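Long-range contacts in 2-c-methyl-d-erythritol 2,4-cyclodiphosphate synthase (Plasmodium falciparum, PDB 4C81), which catalyses the formation of 2-C-methyl-D-erythritol 2,4-cyclodiphosphate with release of CMP, a step of the non-mevalonate route to isoprenoid precursors: residues His17-Leu22 with Lys169-Phe174; Thr43-Gly48 with Asp61-Tyr66. The protein carries 1 engineered substitution. All blocks are in the same frame, centred on the assembly; numbering follows the deposited sequence.

Contact 1. Residues His17-Leu22 with Lys169-Phe174; sequences HKIKVL and KAIECF. With ZN (zinc ion), chain B; ZN (zinc ion), chain C.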
loop_
_atom_site.group_PDB
_atom_site.type_symbol
_atom_site.label_atom_id
_atom_site.label_comp_id
_atom_site.label_asym_id
_atom_site.label_seq_id
_atom_site.Cartn_x
_atom_site.Cartn_y
_atom_site.Cartn_z
ATOM N N HIS A 17 -14.522 3.221 5.820
ATOM C CA HIS A 17 -15.876 3.583 6.228
ATOM C C HIS A 17 -15.978 3.731 7.735
ATOM O O HIS A 17 -15.269 3.056 8.485
ATOM C CB HIS A 17 -16.901 2.572 5.704
ATOM C CG HIS A 17 -17.173 2.714 4.238
ATOM N ND1 HIS A 17 -17.850 3.792 3.711
ATOM C CD2 HIS A 17 -16.827 1.935 3.187
ATOM C CE1 HIS A 17 -17.925 3.660 2.397
ATOM N NE2 HIS A 17 -17.312 2.542 2.055
ATOM N N LYS A 18 -16.857 4.642 8.151
ATOM C CA LYS A 18 -17.156 4.873 9.558
ATOM C C LYS A 18 -18.015 3.733 10.082
ATOM O O LYS A 18 -18.931 3.266 9.393
ATOM C CB LYS A 18 -17.902 6.198 9.742
ATOM C CG LYS A 18 -17.109 7.433 9.337
ATOM C CD LYS A 18 -17.965 8.704 9.380
ATOM C CE LYS A 18 -18.393 9.080 10.795
ATOM N NZ LYS A 18 -17.235 9.279 11.713
ATOM N N ILE A 19 -17.711 3.287 11.295
ATOM C CA ILE A 19 -18.467 2.215 11.929
ATOM C C ILE A 19 -18.851 2.556 13.363
ATOM O O ILE A 19 -18.280 3.463 13.983
ATOM C CB ILE A 19 -17.679 0.882 11.939
ATOM C CG1 ILE A 19 -16.336 1.032 12.670
ATOM C CG2 ILE A 19 -17.463 0.381 10.520
ATOM C CD1 ILE A 19 -15.801 -0.267 13.220
ATOM N N LYS A 20 -19.827 1.809 13.872
ATOM C CA LYS A 20 -20.229 1.864 15.271
ATOM C C LYS A 20 -20.380 0.428 15.766
ATOM O O LYS A 20 -21.232 -0.318 15.274
ATOM C CB LYS A 20 -21.543 2.632 15.418
ATOM C CG LYS A 20 -22.071 2.718 16.843
ATOM C CD LYS A 20 -23.154 3.779 16.978
ATOM C CE LYS A 20 -22.566 5.182 17.040
ATOM N NZ LYS A 20 -23.615 6.221 17.193
ATOM N N VAL A 21 -19.529 0.034 16.708
ATOM C CA VAL A 21 -19.577 -1.313 17.267
ATOM C C VAL A 21 -20.715 -1.380 18.279
ATOM O O VAL A 21 -20.843 -0.499 19.130
ATOM C CB VAL A 21 -18.246 -1.703 17.942
ATOM C CG1 VAL A 21 -18.351 -3.085 18.573
ATOM C CG2 VAL A 21 -17.101 -1.667 16.924
ATOM N N LEU A 22 -21.540 -2.419 18.170
ATOM C CA LEU A 22 -22.680 -2.595 19.068
ATOM C C LEU A 22 -22.207 -3.192 20.389
ATOM O O LEU A 22 -22.294 -4.403 20.614
ATOM C CB LEU A 22 -23.749 -3.481 18.419
ATOM C CG LEU A 22 -24.332 -2.956 17.105
ATOM C CD1 LEU A 22 -25.392 -3.907 16.560
ATOM C CD2 LEU A 22 -24.909 -1.555 17.282
ATOM N N LYS A 169 -13.681 3.916 15.300
ATOM C CA LYS A 169 -14.462 4.930 14.602
ATOM C C LYS A 169 -14.550 4.614 13.109
ATOM O O LYS A 169 -15.445 5.105 12.422
ATOM C CB LYS A 169 -13.857 6.321 14.806
ATOM C CG LYS A 169 -13.895 6.809 16.252
ATOM C CD LYS A 169 -13.205 8.159 16.419
ATOM C CE LYS A 169 -14.043 9.300 15.863
ATOM N NZ LYS A 169 -13.423 10.628 16.126
ATOM N N ALA A 170 -13.617 3.800 12.614
ATOM C CA ALA A 170 -13.581 3.440 11.201
ATOM C C ALA A 170 -12.837 2.127 10.981
ATOM O O ALA A 170 -12.145 1.635 11.874
ATOM C CB ALA A 170 -12.930 4.558 10.391
ATOM N N ILE A 171 -12.999 1.572 9.783
ATOM C CA ILE A 171 -12.216 0.424 9.315
ATOM C C ILE A 171 -11.716 0.723 7.905
ATOM O O ILE A 171 -12.361 1.462 7.155
ATOM C CB ILE A 171 -13.036 -0.888 9.317
ATOM C CG1 ILE A 171 -14.338 -0.740 8.513
ATOM C CG2 ILE A 171 -13.348 -1.314 10.756
ATOM C CD1 ILE A 171 -15.107 -2.035 8.343
ATOM N N GLU A 172 -10.571 0.161 7.541
ATOM C CA GLU A 172 -10.020 0.427 6.212
ATOM C C GLU A 172 -9.417 -0.809 5.568
ATOM O O GLU A 172 -9.148 -1.818 6.231
ATOM C CB GLU A 172 -9.046 1.618 6.222
ATOM C CG GLU A 172 -7.733 1.442 6.957
ATOM C CD GLU A 172 -6.881 2.720 6.935
ATOM O OE1 GLU A 172 -7.452 3.824 6.782
ATOM O OE2 GLU A 172 -5.643 2.612 7.070
ATOM N N CYS A 173 -9.270 -0.738 4.250
ATOM C CA CYS A 173 -8.819 -1.873 3.451
ATOM C C CYS A 173 -7.867 -1.392 2.367
ATOM O O CYS A 173 -8.121 -0.368 1.727
ATOM C CB CYS A 173 -10.017 -2.582 2.798
ATOM S SG CYS A 173 -9.587 -4.151 2.007
ATOM N N PHE A 174 -6.774 -2.132 2.182
ATOM C CA PHE A 174 -5.903 -2.009 1.019
ATOM C C PHE A 174 -5.979 -3.303 0.230
ATOM O O PHE A 174 -5.703 -4.368 0.764
ATOM C CB PHE A 174 -4.453 -1.770 1.443
ATOM C CG PHE A 174 -4.212 -0.418 2.029
ATOM C CD1 PHE A 174 -4.499 -0.169 3.362
ATOM C CD2 PHE A 174 -3.709 0.613 1.249
ATOM C CE1 PHE A 174 -4.282 1.090 3.916
ATOM C CE2 PHE A 174 -3.486 1.870 1.798
ATOM C CZ PHE A 174 -3.776 2.108 3.127
HETATM ZN ZN ZN B . -16.586 2.032 0.210
HETATM ZN ZN ZN C . -6.700 5.928 7.511
HETATM O O HOH W 1 -17.141 6.999 13.260
HETATM O O HOH W 2 -16.398 3.210 -1.166
#

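Contact 2. Residues Thr43-Gly48 with Asp61-Tyr66; sequences TLTLGG and DGDIIY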
loop_
_atom_site.group_PDB
_atom_site.type_symbol
_atom_site.label_atom_id
_atom_site.label_comp_id
_atom_site.label_asym_id
_atom_site.label_seq_id
_atom_site.Cartn_x
_atom_site.Cartn_y
_atom_site.Cartn_z
ATOM N N THR A 43 -26.350 -2.351 9.053
ATOM C CA THR A 43 -25.434 -3.434 9.421
ATOM C C THR A 43 -24.263 -3.529 8.433
ATOM O O THR A 43 -24.468 -3.515 7.220
ATOM C CB THR A 43 -26.168 -4.803 9.492
ATOM O OG1 THR A 43 -25.239 -5.838 9.840
ATOM C CG2 THR A 43 -26.830 -5.150 8.161
ATOM N N LEU A 44 -23.043 -3.622 8.963
ATOM C CA LEU A 44 -21.833 -3.736 8.136
ATOM C C LEU A 44 -21.799 -5.036 7.333
ATOM O O LEU A 44 -22.134 -6.106 7.845
ATOM C CB LEU A 44 -20.570 -3.654 9.011
ATOM C CG LEU A 44 -19.214 -3.902 8.327
ATOM C CD1 LEU A 44 -18.898 -2.796 7.331
ATOM C CD2 LEU A 44 -18.106 -4.029 9.363
ATOM N N THR A 45 -21.388 -4.924 6.073
ATOM C CA THR A 45 -21.079 -6.072 5.231
ATOM C C THR A 45 -19.603 -5.983 4.868
ATOM O O THR A 45 -19.116 -4.912 4.506
ATOM C CB THR A 45 -21.913 -6.068 3.937
ATOM O OG1 THR A 45 -23.305 -5.981 4.265
ATOM C CG2 THR A 45 -21.658 -7.334 3.125
ATOM N N LEU A 46 -18.901 -7.106 4.976
ATOM C CA LEU A 46 -17.457 -7.150 4.755
ATOM C C LEU A 46 -17.108 -8.378 3.909
ATOM O O LEU A 46 -17.264 -9.519 4.354
ATOM C CB LEU A 46 -16.735 -7.172 6.108
ATOM C CG LEU A 46 -15.262 -6.770 6.171
ATOM C CD1 LEU A 46 -15.046 -5.360 5.640
ATOM C CD2 LEU A 46 -14.763 -6.877 7.603
ATOM N N GLY A 47 -16.646 -8.137 2.683
ATOM C CA GLY A 47 -16.398 -9.208 1.722
ATOM C C GLY A 47 -17.640 -10.040 1.464
ATOM O O GLY A 47 -17.558 -11.256 1.298
ATOM N N GLY A 48 -18.794 -9.376 1.452
ATOM C CA GLY A 48 -20.083 -10.045 1.278
ATOM C C GLY A 48 -20.635 -10.739 2.516
ATOM O O GLY A 48 -21.701 -11.346 2.447
ATOM N N ASP A 61 -23.282 0.237 1.324
ATOM C CA ASP A 61 -23.268 -0.900 2.257
ATOM C C ASP A 61 -22.016 -0.962 3.149
ATOM O O ASP A 61 -21.950 -1.774 4.074
ATOM C CB ASP A 61 -23.443 -2.226 1.500
ATOM C CG ASP A 61 -22.294 -2.530 0.545
ATOM O OD1 ASP A 61 -21.325 -1.746 0.476
ATOM O OD2 ASP A 61 -22.367 -3.565 -0.148
ATOM N N GLY A 62 -21.026 -0.123 2.854
ATOM C CA GLY A 62 -19.838 0.012 3.692
ATOM C C GLY A 62 -18.809 -1.094 3.524
ATOM O O GLY A 62 -17.899 -1.221 4.346
ATOM N N ASP A 63 -18.933 -1.877 2.453
ATOM C CA ASP A 63 -18.080 -3.048 2.247
ATOM C C ASP A 63 -16.705 -2.642 1.709
ATOM O O ASP A 63 -16.463 -2.657 0.499
ATOM C CB ASP A 63 -18.765 -4.053 1.310
ATOM C CG ASP A 63 -18.113 -5.429 1.339
ATOM O OD1 ASP A 63 -16.878 -5.520 1.521
ATOM O OD2 ASP A 63 -18.836 -6.434 1.175
ATOM N N ILE A 64 -15.808 -2.287 2.625
ATOM C CA ILE A 64 -14.465 -1.825 2.260
ATOM C C ILE A 64 -13.693 -2.836 1.407
ATOM O O ILE A 64 -12.867 -2.445 0.580
ATOM C CB ILE A 64 -13.610 -1.421 3.505
ATOM C CG1 ILE A 64 -13.550 -2.558 4.533
ATOM C CG2 ILE A 64 -14.148 -0.131 4.134
ATOM C CD1 ILE A 64 -12.597 -2.299 5.689
ATOM N N ILE A 65 -13.952 -4.126 1.607
ATOM C CA ILE A 65 -13.250 -5.165 0.851
ATOM C C ILE A 65 -13.688 -5.159 -0.616
ATOM O O ILE A 65 -12.857 -5.043 -1.525
ATOM C CB ILE A 65 -13.444 -6.564 1.481
ATOM C CG1 ILE A 65 -12.758 -6.628 2.851
ATOM C CG2 ILE A 65 -12.894 -7.646 0.577
ATOM C CD1 ILE A 65 -12.896 -7.973 3.541
ATOM N N TYR A 66 -14.991 -5.278 -0.853
ATOM C CA TYR A 66 -15.499 -5.250 -2.226
ATOM C C TYR A 66 -15.162 -3.948 -2.948
ATOM O O TYR A 66 -14.771 -3.973 -4.118
ATOM C CB TYR A 66 -17.017 -5.491 -2.267
ATOM C CG TYR A 66 -17.470 -6.945 -2.163
ATOM C CD1 TYR A 66 -16.562 -8.009 -2.177
ATOM C CD2 TYR A 66 -18.826 -7.253 -2.099
ATOM C CE1 TYR A 66 -16.991 -9.326 -2.098
ATOM C CE2 TYR A 66 -19.263 -8.571 -2.024
ATOM C CZ TYR A 66 -18.343 -9.597 -2.022
ATOM O OH TYR A 66 -18.774 -10.900 -1.950
HETATM O O HOH W 3 -24.072 -3.165 4.750
#

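Contact 1. Residues His17-Leu22 with Lys169-Phe174
Strands 17-21 and 170-174 pair antiparallel, their short axes 136° apart in direction. His-17 and Ile-171 form a hydrogen-bonded pair: His-17 N gives to Ile-171 O at 3.1 Å, and Ile-171 N gives back to His-17 O. Lys-18 and Ala-170 follow as a non-hydrogen-bonded pair. Ile-19 N then bonds Lys-169 O at 3.1 Å. Lys-18 NZ is linked to Lys-169 O through a water that accepts from the amine and donates to the carbonyl oxygen. The bends of the lysine chain at chi3 (67°) and chi4 (58°) curl its amine back to this water.

The apolar contact lies between two isoleucines whose side chains cross at about a right angle. Ile-19 CD1 meets Ile-171 CG2 at 3.6 Å, and Ile-19 CG2 lies by Ile-171 CG1. On the other face of the pair, Ala-170 CB packs on His-17 O at 3.4 Å. Leu-162 of the second subunit packs on Lys-18, Lys-169 and Ala-170.

Two zinc ions are reached from these strands. His-17 NE2 binds one at 2.0 Å, with Asp-15, His-67 and a water completing the site; His-17 also touches the bound CDP. Glu-172 OE1 binds another at 2.4 Å; His-159 of the second subunit binds the same zinc, and Tyr-14 OH hydrogen-bonds Glu-172 OE1. The backbone bonds on His-17 hold the base of a zinc ligand in the sheet. Zinc at NE2 would probably polarise the imidazole, while Glu-172 gives a metal link between subunits.

Contact 2. Residues Thr43-Gly48 with Asp61-Tyr66
The N-cap of helix 64-77 is the centre of this contact, and its residue, Asp-63, also grips the turn that follows strand 43-46. Asp-63 OD1 takes the capping bond from Tyr-66 N at 3.0 Å and a second bond from Gly-47 N at 2.9 Å. The two donors come from opposite faces of the carboxylate plane. Asp-63 OD2 uses its syn lone pair for Gly-48 N at 3.0 Å. Three N-H groups thus fix the rotation of the carboxylate. Asp-61 OD1 accepts from Asp-63 N, an Asx turn that leads into the cap; Ser-98 holds Asp-61 OD2.

Gly-47 and Gly-48 both have positive phi. They lie against one face of the Tyr-66 ring. Gly-47 CA makes a CH-pi contact 4.2 Å from the ring centroid, and Gly-48 N stands over the rim of the same face. Thr-45 O, buried, receives a CA-H...O contact from Asp-63 CA at 3.1 Å. At the other end, a water links Thr-43 O, Asp-61 O and Thr-45 OG1.

Leu-46 packs on the first turn of the helix. Its CD1 presses on Ile-64 CG1 at 3.4 Å, tighter than usual, and its CG meets Ile-65 CD1. With CG anti to the backbone N (chi1 -160°), the leucine end turns back to the helix.

Around this junction, Leu-46, Ile-65 and Tyr-66 pack on helix 130-145, where Asn-140 bonds Gly-47 O. Leu-44 and Leu-46 touch strand 49-51. Ile-64 and Ile-65 lean on strand 170-181.

Both contacts are largely buried, and they touch chiefly through Ile-64. Its CG2 packs on His-17 CD2 at 3.5 Å, and its CD1 lies against the backbone of Glu-172. The start of helix 64-77 therefore rests on the strand pair of contact 1. Contact 1 joins two strands of the five-stranded sheet by backbone bonds and faces other subunits. Contact 2 joins a short strand and its turn to a helix within one chain, mainly through one carboxylate and packed apolar groups. Contact 1 supplies zinc ligands directly. Contact 2 lies close by: it sets the start of the helix that carries the zinc ligand His-67.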